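Long-range contacts in ORC2 (Aeropyrum pernix, PDB 1W5T), which takes part in regulating DNA replication, binds DNA and ATP, and contains an AAA+ ATPase domain and a C-terminal winged-helix domain: residues Ala90-Phe95 against Ser105-Gln110; Pro98-Ile103 against Ala120-Ile125. All blocks are in the same frame, centred on the assembly; numbering follows the deposited sequence.

Contact 1 (Ala90-Phe95 against Ser105-Gln110); sequences AYVNAF and SLIVRQ
Val92 and Ile107 make the tightest apolar meeting between strand 87-93 and helix 100-111. Their side chains cross at about a right angle, with CG2 of Val92 lying 3.4 Å from CG1 of Ile107. The torsions aim both atoms alike: CG2 of Val92 and CG1 of Ile107 (chi1 -66°) each stand anti to their own carbonyl carbon, while CG1 of Val92 is anti to the backbone N (chi1 -172°). On one side of this pair Ala90 CB sits 4.1 Å from Ile107 CG2; its single methyl suits the place where the backbones come nearest, CA of Ala90 being 5.8 Å from CA of Gln110. On the other side, the second branch of Val92, CG1, reaches Leu106 CD1 at 4.2 Å. Beta-branched residues favour the strand, and the forked Ile107 also packs against Leu140 and Val142 of the next strand, 139-145.

The polar part belongs to Gln110, whose chain, extended beyond CG, carries its amide alongside the backbone of Tyr91. The amide carbon CD is 3.4 Å from both N and O of Tyr91. Strand 87-93 is an outermost strand of the parallel sheet, and its other edge is hydrogen-bonded to strand 139-145 through Ala90 and Val92. A long, polar-ended glutamine can follow such a strand edge.

Tyr91 itself turns its ring from the helix, and its OH is hydrogen-bonded to Asp145, while Lys70 makes a cation-pi contact with the ring. Its side chain lies about 4 Å from that of the ATP-binding Thr66 and about 6 Å from the bound magnesium ion.

The axes of strand 90-93 and helix 105-110 run roughly antiparallel, at 147°. The chemistry thus divides: hydrocarbon seals the helix onto the sheet, and an amide beside it lies along the strand's polar edge.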
# COMPACT_ATOMS: atom_id res chain seq x y z
N ALA A 90 -7.21 -5.45 16.07
CA ALA A 90 -8.39 -5.29 15.28
C ALA A 90 -7.91 -4.74 13.98
O ALA A 90 -7.01 -3.90 13.97
CB ALA A 90 -9.43 -4.34 15.94
N TYR A 91 -8.49 -5.22 12.89
CA TYR A 91 -8.07 -4.83 11.56
C TYR A 91 -9.25 -4.24 10.82
O TYR A 91 -10.29 -4.85 10.70
CB TYR A 91 -7.43 -5.99 10.78
CG TYR A 91 -7.07 -5.60 9.37
CD1 TYR A 91 -5.89 -4.89 9.07
CD2 TYR A 91 -7.93 -5.89 8.35
CE1 TYR A 91 -5.59 -4.50 7.74
CE2 TYR A 91 -7.70 -5.49 7.06
CZ TYR A 91 -6.53 -4.82 6.74
OH TYR A 91 -6.35 -4.49 5.43
N VAL A 92 -9.08 -3.04 10.33
CA VAL A 92 -10.12 -2.42 9.54
C VAL A 92 -9.56 -1.85 8.27
O VAL A 92 -8.63 -1.04 8.30
CB VAL A 92 -10.78 -1.24 10.32
CG1 VAL A 92 -12.00 -0.73 9.57
CG2 VAL A 92 -11.12 -1.69 11.78
N ASN A 93 -10.13 -2.30 7.16
CA ASN A 93 -9.89 -1.71 5.86
C ASN A 93 -10.92 -0.58 5.61
O ASN A 93 -12.11 -0.86 5.43
CB ASN A 93 -10.01 -2.75 4.77
CG ASN A 93 -9.54 -2.23 3.43
OD1 ASN A 93 -9.72 -1.03 3.13
ND2 ASN A 93 -8.88 -3.08 2.65
N ALA A 94 -10.45 0.66 5.58
CA ALA A 94 -11.33 1.82 5.60
C ALA A 94 -12.03 2.12 4.27
O ALA A 94 -12.92 2.97 4.22
CB ALA A 94 -10.59 3.02 6.10
N PHE A 95 -11.62 1.44 3.20
CA PHE A 95 -12.41 1.36 1.97
C PHE A 95 -13.80 0.76 2.25
O PHE A 95 -14.82 1.15 1.64
CB PHE A 95 -11.73 0.42 0.97
CG PHE A 95 -10.85 1.09 -0.03
CD1 PHE A 95 -10.83 2.47 -0.16
CD2 PHE A 95 -10.01 0.32 -0.85
CE1 PHE A 95 -9.98 3.09 -1.10
CE2 PHE A 95 -9.16 0.92 -1.80
CZ PHE A 95 -9.14 2.31 -1.93
N SER A 105 -17.89 0.03 14.66
CA SER A 105 -18.64 -1.19 14.94
C SER A 105 -17.89 -2.40 14.39
O SER A 105 -17.94 -3.50 14.95
CB SER A 105 -20.08 -1.10 14.43
OG SER A 105 -20.09 -0.97 13.02
N LEU A 106 -17.13 -2.18 13.33
CA LEU A 106 -16.20 -3.21 12.88
C LEU A 106 -15.15 -3.50 13.97
O LEU A 106 -14.89 -4.65 14.28
CB LEU A 106 -15.56 -2.84 11.52
CG LEU A 106 -16.51 -2.95 10.32
CD1 LEU A 106 -15.86 -2.36 9.06
CD2 LEU A 106 -17.04 -4.39 10.05
N ILE A 107 -14.58 -2.46 14.58
CA ILE A 107 -13.61 -2.70 15.65
C ILE A 107 -14.21 -3.51 16.85
O ILE A 107 -13.55 -4.44 17.32
CB ILE A 107 -12.89 -1.38 16.10
CG1 ILE A 107 -12.01 -0.81 14.97
CG2 ILE A 107 -12.07 -1.61 17.36
CD1 ILE A 107 -11.67 0.66 15.16
N VAL A 108 -15.43 -3.17 17.31
CA VAL A 108 -16.08 -3.98 18.38
C VAL A 108 -16.38 -5.44 18.00
O VAL A 108 -16.13 -6.33 18.82
CB VAL A 108 -17.35 -3.31 19.11
CG1 VAL A 108 -17.55 -1.86 18.79
CG2 VAL A 108 -18.64 -4.13 18.90
N ARG A 109 -16.93 -5.69 16.79
CA ARG A 109 -17.15 -7.03 16.23
C ARG A 109 -15.87 -7.86 16.49
O ARG A 109 -15.92 -8.92 17.09
CB ARG A 109 -17.42 -6.96 14.70
CG ARG A 109 -18.92 -6.94 14.21
CD ARG A 109 -19.17 -7.33 12.64
NE ARG A 109 -17.99 -7.19 11.75
CZ ARG A 109 -17.40 -8.09 10.94
NH1 ARG A 109 -16.34 -7.68 10.26
NH2 ARG A 109 -17.81 -9.34 10.77
N GLN A 110 -14.73 -7.33 16.08
CA GLN A 110 -13.44 -7.99 16.27
C GLN A 110 -12.94 -8.25 17.71
O GLN A 110 -12.25 -9.22 17.94
CB GLN A 110 -12.36 -7.27 15.48
CG GLN A 110 -12.43 -7.67 14.01
CD GLN A 110 -11.47 -6.91 13.17
OE1 GLN A 110 -11.85 -5.95 12.51
NE2 GLN A 110 -10.24 -7.33 13.18

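Contact 2 (Pro98-Ile103 against Ala120-Ile125); sequences PNLYTI and APALDI
The ring of Tyr101 turns its edge to the carbonyl of Ala120: O of Ala120 lies in the ring plane, 3.2 Å from CD1. This is a favourable way for an aromatic edge to meet a carbonyl, since the ring's C-H bonds carry a slight positive charge. Ile125 approaches the same edge atoms obliquely, its CD1 3.8 Å from CE1 of Tyr101, and the two side chains cross at about a right angle. The ring reaches these partners because its CG stands anti to the backbone N (chi1 171°), while its OH is hydrogen-bonded to Val117 O in the connection between the helices. Tyrosine suits this partly exposed place, combining an apolar edge with a polar end.

The rest of the side-chain contact is aliphatic. The methyl of Ala122 points to the other helix and meets the CD2 branch of Leu100 at 3.8 Å. Its small size lets the first turns come close, with CA of Tyr101 4.8 Å from CA of Ala122.

One of these turns is capped within its own segment: Asn99, at the N-cap, accepts from Thr102 N through OD1 at 2.8 Å. Pro121 holds the corresponding N-cap position before helix 122-136. The two helices lie in the crossover between neighbouring parallel strands 87-93 and 139-145, a layout consistent with the alpha/beta P-loop NTPase core of AAA+ domains.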
# COMPACT_ATOMS: atom_id res chain seq x y z
N PRO A 98 -17.70 3.70 5.06
CA PRO A 98 -17.97 5.14 4.86
C PRO A 98 -17.76 6.09 6.05
O PRO A 98 -17.19 7.15 5.83
CB PRO A 98 -19.46 5.18 4.45
CG PRO A 98 -19.98 3.79 4.78
CD PRO A 98 -18.80 2.87 4.54
N ASN A 99 -18.21 5.74 7.26
CA ASN A 99 -18.20 6.65 8.40
C ASN A 99 -17.48 6.07 9.61
O ASN A 99 -17.18 4.87 9.65
CB ASN A 99 -19.64 6.99 8.80
CG ASN A 99 -20.54 5.78 8.76
OD1 ASN A 99 -20.14 4.68 9.17
ND2 ASN A 99 -21.78 5.96 8.25
N LEU A 100 -17.20 6.92 10.60
CA LEU A 100 -16.56 6.52 11.84
C LEU A 100 -17.45 5.53 12.60
O LEU A 100 -16.95 4.62 13.28
CB LEU A 100 -16.25 7.74 12.71
CG LEU A 100 -15.24 7.55 13.86
CD1 LEU A 100 -13.82 7.25 13.37
CD2 LEU A 100 -15.22 8.77 14.77
N TYR A 101 -18.76 5.72 12.49
CA TYR A 101 -19.68 4.81 13.13
C TYR A 101 -19.43 3.37 12.63
O TYR A 101 -19.44 2.44 13.43
CB TYR A 101 -21.15 5.23 12.93
CG TYR A 101 -22.11 4.16 13.42
CD1 TYR A 101 -22.61 4.17 14.72
CD2 TYR A 101 -22.50 3.11 12.57
CE1 TYR A 101 -23.48 3.14 15.15
CE2 TYR A 101 -23.35 2.12 12.98
CZ TYR A 101 -23.84 2.13 14.26
OH TYR A 101 -24.69 1.12 14.65
N THR A 102 -19.22 3.22 11.32
CA THR A 102 -19.00 1.90 10.75
C THR A 102 -17.62 1.34 11.11
O THR A 102 -17.52 0.19 11.50
CB THR A 102 -19.23 1.90 9.19
OG1 THR A 102 -20.55 2.37 8.90
CG2 THR A 102 -19.25 0.48 8.62
N ILE A 103 -16.57 2.16 11.01
CA ILE A 103 -15.22 1.78 11.46
C ILE A 103 -15.25 1.19 12.89
O ILE A 103 -14.75 0.08 13.15
CB ILE A 103 -14.23 2.98 11.30
CG1 ILE A 103 -13.92 3.19 9.80
CG2 ILE A 103 -12.92 2.77 12.09
CD1 ILE A 103 -13.63 4.61 9.38
N ALA A 120 -25.79 3.90 18.69
CA ALA A 120 -24.78 4.57 19.52
C ALA A 120 -23.91 5.50 18.67
O ALA A 120 -23.38 5.09 17.65
CB ALA A 120 -23.89 3.54 20.28
N PRO A 121 -23.75 6.75 19.10
CA PRO A 121 -22.82 7.65 18.39
C PRO A 121 -21.39 7.09 18.47
O PRO A 121 -21.04 6.40 19.41
CB PRO A 121 -22.95 8.98 19.13
CG PRO A 121 -24.18 8.84 20.00
CD PRO A 121 -24.38 7.39 20.27
N ALA A 122 -20.60 7.40 17.45
CA ALA A 122 -19.19 7.03 17.34
C ALA A 122 -18.44 7.25 18.64
O ALA A 122 -17.73 6.35 19.11
CB ALA A 122 -18.55 7.81 16.21
N LEU A 123 -18.62 8.42 19.23
CA LEU A 123 -18.03 8.73 20.53
C LEU A 123 -18.44 7.72 21.60
O LEU A 123 -17.60 7.32 22.41
CB LEU A 123 -18.41 10.16 20.97
CG LEU A 123 -18.11 10.65 22.40
CD1 LEU A 123 -16.60 10.69 22.64
CD2 LEU A 123 -18.73 12.03 22.71
N ASP A 124 -19.71 7.34 21.63
CA ASP A 124 -20.24 6.50 22.70
C ASP A 124 -19.68 5.09 22.59
O ASP A 124 -19.34 4.46 23.60
CB ASP A 124 -21.77 6.47 22.70
CG ASP A 124 -22.41 7.70 23.35
OD1 ASP A 124 -21.76 8.77 23.53
OD2 ASP A 124 -23.61 7.69 23.71
N ILE A 125 -19.54 4.62 21.35
CA ILE A 125 -18.94 3.32 21.09
C ILE A 125 -17.47 3.25 21.57
O ILE A 125 -17.01 2.25 22.09
CB ILE A 125 -19.01 2.93 19.59
CG1 ILE A 125 -20.45 2.91 19.06
CG2 ILE A 125 -18.33 1.58 19.38
CD1 ILE A 125 -20.55 2.64 17.52

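How the contacts relate
Both contacts use helix 100-111, but at different turns of it, and both are partly buried. Contact 1 fastens the helix's later turns to an outermost strand of the parallel sheet, with three of six touching residues buried; contact 2, with two of five, joins the helix's first turn to the start of helix 122-136, farther from the centre of the chain and away from the annotated sites. Branched aliphatics beside a glutamine amide serve the first, whereas an aromatic edge, a carbonyl and a small methyl serve the second. Their centres are 11 Å apart, and they touch where Val108 CG1 packs 3.6 Å from Ile125 CG2. Only contact 1 approaches the nucleotide and magnesium ion, through Tyr91.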